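Local coordinates for importin-95 (Chaetomium thermophilum, PDB 4XRI), which serves as an importin-beta nuclear transport receptor, carrying protein cargo into the nucleus, and probably binds the small GTPase Ran, at residues Leu706-Pro712 against Tyr759-Leu763; Val736-Leu740 against Ala770-Ile774. The protein carries 2 engineered substitutions. One frame throughout, in Å; residues are numbered along the deposited sequence.

Both contacts use helix 754-780, near its start in contact 1 and further along in contact 2, with their centres about 15 Å apart and no atoms touching between them. Their other partners follow each other in the chain: the loop that runs into helix 711-725 for contact 1, and helix 730-743 for contact 2. Contact 1 is only partly buried, and it combines a tyrosine hydroxyl bonded to a backbone carbonyl with proline and alanine packing. Contact 2 is buried throughout and mainly apolar, a leucine methyl lying on a tryptophan face, with a water linking polar atoms. Contact 1 thus adds a direct hydrogen bond to a loop carbonyl, whereas contact 2 has none between its segments.

Contact 1: Leu706-Pro712 against Tyr759-Leu763; sequences LANQFKP and YVISL
With its CG anti to the backbone N (chi1 174°), Tyr759 extends its ring from helix 754-780 to the loop residues Ala707 and Asn708, and Leu763, set likewise, brings CD1 to Lys711. The hydroxyl donates a very short hydrogen bond, Tyr759 OH to Asn708 O at 2.5 Å, with the acceptor at the ring's edge, near its plane. Over one face lies Ala707, whose CB is 4.2 Å from the ring centroid and 27° off the normal, a CH-pi contact. Pro712 comes obliquely, its CG 3.7 Å from Tyr759 CE2, and its side chain runs at about a right angle to that of the tyrosine. Replacing the tyrosine by a phenylalanine would probably leave Asn708 O without its hydroxyl donor and the loop less firmly tied to the helix. That carbonyl also accepts from Lys711 N, in a type I turn from Asn708 to Lys711 that leads into helix 711-725 of the helical-repeat solenoid. The Asn708 side chain makes a capping bond at this turn: its OD1 accepts from Phe710 N at 2.9 Å, the donor tilted 34° from the carbonyl plane, while its ND2 bonds to Asn700. Just before it, Ala707 is the centre of an inverse gamma turn. Beyond the phenol, Leu763 CD1 packs on the aliphatic part of Lys711, 3.7 Å from its CG; the lysine chain bends at chi3, and its NZ makes a weak hydrogen bond to Gln742 OE1. Pro712 CB meets Ser762 OG at 3.4 Å.

Contact 2: Val736-Leu740 against Ala770-Ile774; sequences VAQVL and AWGGI
Leu740 and Ala770 mark the nearest backbone approach, their CA atoms 7.9 Å apart, where the two short helical segments run nearly antiparallel. The angle between their directions is 151°, and their axes come no closer than 11.6 Å, a wide spacing bridged chiefly by the side chains of Leu740 and Trp771. Leu740 has CG anti to the carbonyl carbon (chi1 -65°); its side chain and that of Trp771 lie alongside each other, pointing in opposite directions. The leucine CD1 sits 3.4 Å from the centroid of the six-membered ring and 11° off the normal, so this CH-pi contact is centred squarely on the face. The other methyl of the leucine, CD2, presses on Ala770 CB at 3.4 Å, tighter than usual for two carbons. Ala737 reaches the far end of the same ring system with CB, 3.9 Å from Trp771 CH2, in an oblique approach. Ile774, one turn beyond Ala770, adds CD1, which touches both Leu740 CD1 at 3.7 Å and Val736 CG1; the Val736 and Ile774 side chains pass each other in opposite directions. One polar link joins the apolar layer: a water in the plane of the indole, at its edge, accepts from Trp771 NE1 at 2.9 Å and donates weakly to Leu740 O. The buried N-H therefore has a partner, and the water bridges, weakly on the Leu740 side, to the backbone of the other helix. Antiparallel packing of successive helices through apolar side chains is characteristic of HEAT-repeat solenoids such as importin-beta. Around the pair, Val736 also touches Phe718 of helix 711-725 and Met694 of helix 690-701, Ile774 leans on Ala722 of helix 711-725, and Tyr790, in a loop, meets both Ala737 and Trp771.

Contact 1: Leu706-Pro712 against Tyr759-Leu763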
loop_
_atom_site.group_PDB
_atom_site.type_symbol
_atom_site.label_atom_id
_atom_site.label_comp_id
_atom_site.label_asym_id
_atom_site.label_seq_id
_atom_site.Cartn_x
_atom_site.Cartn_y
_atom_site.Cartn_z
ATOM N N LEU A 706 3.704 14.978 18.358
ATOM C CA LEU A 706 5.012 14.436 18.738
ATOM C C LEU A 706 5.734 13.823 17.549
ATOM O O LEU A 706 6.855 14.212 17.230
ATOM C CB LEU A 706 4.881 13.388 19.850
ATOM C CG LEU A 706 6.221 12.723 20.195
ATOM C CD1 LEU A 706 7.005 13.565 21.188
ATOM C CD2 LEU A 706 6.053 11.288 20.688
ATOM N N ALA A 707 5.086 12.869 16.895
ATOM C CA ALA A 707 5.650 12.236 15.720
ATOM C C ALA A 707 5.389 13.056 14.459
ATOM O O ALA A 707 4.850 12.533 13.480
ATOM C CB ALA A 707 5.089 10.819 15.568
ATOM N N ASN A 708 5.783 14.332 14.501
ATOM C CA ASN A 708 5.796 15.217 13.335
ATOM C C ASN A 708 6.286 14.510 12.085
ATOM O O ASN A 708 7.445 14.086 12.023
ATOM C CB ASN A 708 6.679 16.445 13.627
ATOM C CG ASN A 708 6.530 17.566 12.589
ATOM O OD1 ASN A 708 6.180 17.342 11.431
ATOM N ND2 ASN A 708 6.803 18.786 13.019
ATOM N N GLN A 709 5.405 14.406 11.093
ATOM C CA GLN A 709 5.709 13.665 9.880
ATOM C C GLN A 709 6.846 14.295 9.077
ATOM O O GLN A 709 7.502 13.619 8.284
ATOM C CB GLN A 709 4.458 13.548 9.007
ATOM C CG GLN A 709 4.040 14.841 8.319
ATOM C CD GLN A 709 2.742 14.705 7.551
ATOM O OE1 GLN A 709 2.717 14.194 6.432
ATOM N NE2 GLN A 709 1.653 15.158 8.155
ATOM N N PHE A 710 7.081 15.585 9.286
ATOM C CA PHE A 710 8.084 16.304 8.514
ATOM C C PHE A 710 9.463 16.270 9.165
ATOM O O PHE A 710 10.464 16.567 8.513
ATOM C CB PHE A 710 7.663 17.764 8.309
ATOM C CG PHE A 710 6.312 17.927 7.676
ATOM C CD1 PHE A 710 6.109 17.603 6.346
ATOM C CD2 PHE A 710 5.247 18.421 8.411
ATOM C CE1 PHE A 710 4.864 17.756 5.763
ATOM C CE2 PHE A 710 4.002 18.579 7.833
ATOM C CZ PHE A 710 3.812 18.247 6.508
ATOM N N LYS A 711 9.516 15.908 10.443
ATOM C CA LYS A 711 10.755 16.022 11.215
ATOM C C LYS A 711 11.957 15.233 10.655
ATOM O O LYS A 711 13.051 15.782 10.585
ATOM C CB LYS A 711 10.518 15.603 12.665
ATOM C CG LYS A 711 11.709 15.890 13.580
ATOM C CD LYS A 711 11.433 15.536 15.035
ATOM C CE LYS A 711 10.509 16.545 15.688
ATOM N NZ LYS A 711 10.335 16.272 17.135
ATOM N N PRO A 712 11.766 13.958 10.239
ATOM C CA PRO A 712 12.931 13.238 9.700
ATOM C C PRO A 712 13.613 13.951 8.532
ATOM O O PRO A 712 14.841 14.038 8.507
ATOM C CB PRO A 712 12.331 11.901 9.239
ATOM C CG PRO A 712 11.163 11.695 10.129
ATOM C CD PRO A 712 10.594 13.069 10.346
ATOM N N TYR A 759 8.929 5.030 11.475
ATOM C CA TYR A 759 9.085 6.470 11.652
ATOM C C TYR A 759 10.357 6.805 12.425
ATOM O O TYR A 759 11.087 7.730 12.066
ATOM C CB TYR A 759 7.875 7.066 12.370
ATOM C CG TYR A 759 8.054 8.531 12.708
ATOM C CD1 TYR A 759 8.403 8.933 13.992
ATOM C CD2 TYR A 759 7.894 9.511 11.736
ATOM C CE1 TYR A 759 8.578 10.269 14.300
ATOM C CE2 TYR A 759 8.064 10.850 12.036
ATOM C CZ TYR A 759 8.406 11.222 13.319
ATOM O OH TYR A 759 8.577 12.552 13.621
ATOM N N VAL A 760 10.617 6.046 13.483
ATOM C CA VAL A 760 11.774 6.281 14.340
ATOM C C VAL A 760 13.075 5.923 13.621
ATOM O O VAL A 760 14.087 6.609 13.776
ATOM C CB VAL A 760 11.661 5.481 15.656
ATOM C CG1 VAL A 760 12.969 5.516 16.436
ATOM C CG2 VAL A 760 10.517 6.024 16.502
ATOM N N ILE A 761 13.044 4.854 12.831
ATOM C CA ILE A 761 14.188 4.500 11.997
ATOM C C ILE A 761 14.484 5.638 11.026
ATOM O O ILE A 761 15.629 6.062 10.874
ATOM C CB ILE A 761 13.948 3.205 11.201
ATOM C CG1 ILE A 761 13.916 1.996 12.135
ATOM C CG2 ILE A 761 15.031 3.018 10.148
ATOM C CD1 ILE A 761 13.684 0.689 11.412
ATOM N N SER A 762 13.436 6.136 10.383
ATOM C CA SER A 762 13.566 7.257 9.464
ATOM C C SER A 762 14.052 8.510 10.184
ATOM O O SER A 762 14.896 9.244 9.667
ATOM C CB SER A 762 12.234 7.538 8.771
ATOM O OG SER A 762 12.320 8.699 7.965
ATOM N N LEU A 763 13.503 8.753 11.369
ATOM C CA LEU A 763 13.864 9.919 12.164
ATOM C C LEU A 763 15.347 9.909 12.511
ATOM O O LEU A 763 16.039 10.922 12.383
ATOM C CB LEU A 763 13.028 9.971 13.445
ATOM C CG LEU A 763 13.308 11.124 14.409
ATOM C CD1 LEU A 763 12.958 12.450 13.763
ATOM C CD2 LEU A 763 12.528 10.933 15.700
#

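Contact 2: Val736-Leu740 against Ala770-Ile774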
loop_
_atom_site.group_PDB
_atom_site.type_symbol
_atom_site.label_atom_id
_atom_site.label_comp_id
_atom_site.label_asym_id
_atom_site.label_seq_id
_atom_site.Cartn_x
_atom_site.Cartn_y
_atom_site.Cartn_z
ATOM N N VAL A 736 19.565 23.610 17.381
ATOM C CA VAL A 736 19.498 22.368 16.613
ATOM C C VAL A 736 19.956 21.160 17.429
ATOM O O VAL A 736 19.344 20.089 17.362
ATOM C CB VAL A 736 20.344 22.469 15.325
ATOM C CG1 VAL A 736 20.453 21.118 14.640
ATOM C CG2 VAL A 736 19.743 23.500 14.378
ATOM N N ALA A 737 21.026 21.335 18.199
ATOM C CA ALA A 737 21.516 20.271 19.074
ATOM C C ALA A 737 20.444 19.878 20.080
ATOM O O ALA A 737 20.258 18.702 20.387
ATOM C CB ALA A 737 22.785 20.708 19.794
ATOM N N GLN A 738 19.741 20.888 20.578
ATOM C CA GLN A 738 18.612 20.706 21.479
ATOM C C GLN A 738 17.540 19.828 20.833
ATOM O O GLN A 738 17.036 18.891 21.450
ATOM C CB GLN A 738 18.038 22.074 21.864
ATOM C CG GLN A 738 16.872 22.052 22.821
ATOM C CD GLN A 738 16.506 23.451 23.301
ATOM O OE1 GLN A 738 17.331 24.158 23.881
ATOM N NE2 GLN A 738 15.270 23.855 23.051
ATOM N N VAL A 739 17.209 20.139 19.586
ATOM C CA VAL A 739 16.217 19.389 18.826
ATOM C C VAL A 739 16.681 17.960 18.554
ATOM O O VAL A 739 15.916 17.004 18.718
ATOM C CB VAL A 739 15.905 20.082 17.487
ATOM C CG1 VAL A 739 14.998 19.210 16.635
ATOM C CG2 VAL A 739 15.285 21.448 17.730
ATOM N N LEU A 740 17.938 17.822 18.142
ATOM C CA LEU A 740 18.513 16.512 17.845
ATOM C C LEU A 740 18.491 15.590 19.058
ATOM O O LEU A 740 18.195 14.401 18.940
ATOM C CB LEU A 740 19.949 16.661 17.335
ATOM C CG LEU A 740 20.175 17.376 16.000
ATOM C CD1 LEU A 740 21.650 17.573 15.700
ATOM C CD2 LEU A 740 19.496 16.600 14.884
ATOM N N ALA A 770 22.002 14.885 10.221
ATOM C CA ALA A 770 22.157 16.204 10.821
ATOM C C ALA A 770 23.502 16.323 11.524
ATOM O O ALA A 770 24.273 17.241 11.245
ATOM C CB ALA A 770 21.020 16.486 11.793
ATOM N N TRP A 771 23.786 15.384 12.424
ATOM C CA TRP A 771 25.054 15.388 13.152
ATOM C C TRP A 771 26.240 15.321 12.197
ATOM O O TRP A 771 27.238 16.016 12.382
ATOM C CB TRP A 771 25.122 14.227 14.149
ATOM C CG TRP A 771 24.381 14.468 15.440
ATOM C CD1 TRP A 771 23.442 13.654 16.011
ATOM C CD2 TRP A 771 24.517 15.596 16.317
ATOM N NE1 TRP A 771 22.991 14.203 17.188
ATOM C CE2 TRP A 771 23.633 15.395 17.397
ATOM C CE3 TRP A 771 25.299 16.759 16.292
ATOM C CZ2 TRP A 771 23.510 16.307 18.442
ATOM C CZ3 TRP A 771 25.175 17.662 17.331
ATOM C CH2 TRP A 771 24.286 17.432 18.390
ATOM N N GLY A 772 26.109 14.498 11.161
ATOM C CA GLY A 772 27.149 14.352 10.159
ATOM C C GLY A 772 27.513 15.656 9.472
ATOM O O GLY A 772 28.688 15.983 9.331
ATOM N N GLY A 773 26.503 16.408 9.050
ATOM C CA GLY A 773 26.725 17.698 8.422
ATOM C C GLY A 773 27.274 18.716 9.403
ATOM O O GLY A 773 28.124 19.535 9.053
ATOM N N ILE A 774 26.788 18.658 10.639
ATOM C CA ILE A 774 27.217 19.580 11.682
ATOM C C ILE A 774 28.681 19.362 12.066
ATOM O O ILE A 774 29.453 20.320 12.169
ATOM C CB ILE A 774 26.331 19.444 12.936
ATOM C CG1 ILE A 774 24.932 19.997 12.657
ATOM C CG2 ILE A 774 26.959 20.170 14.109
ATOM C CD1 ILE A 774 23.925 19.708 13.757
HETATM O O HOH W 1 20.966 13.275 18.999
#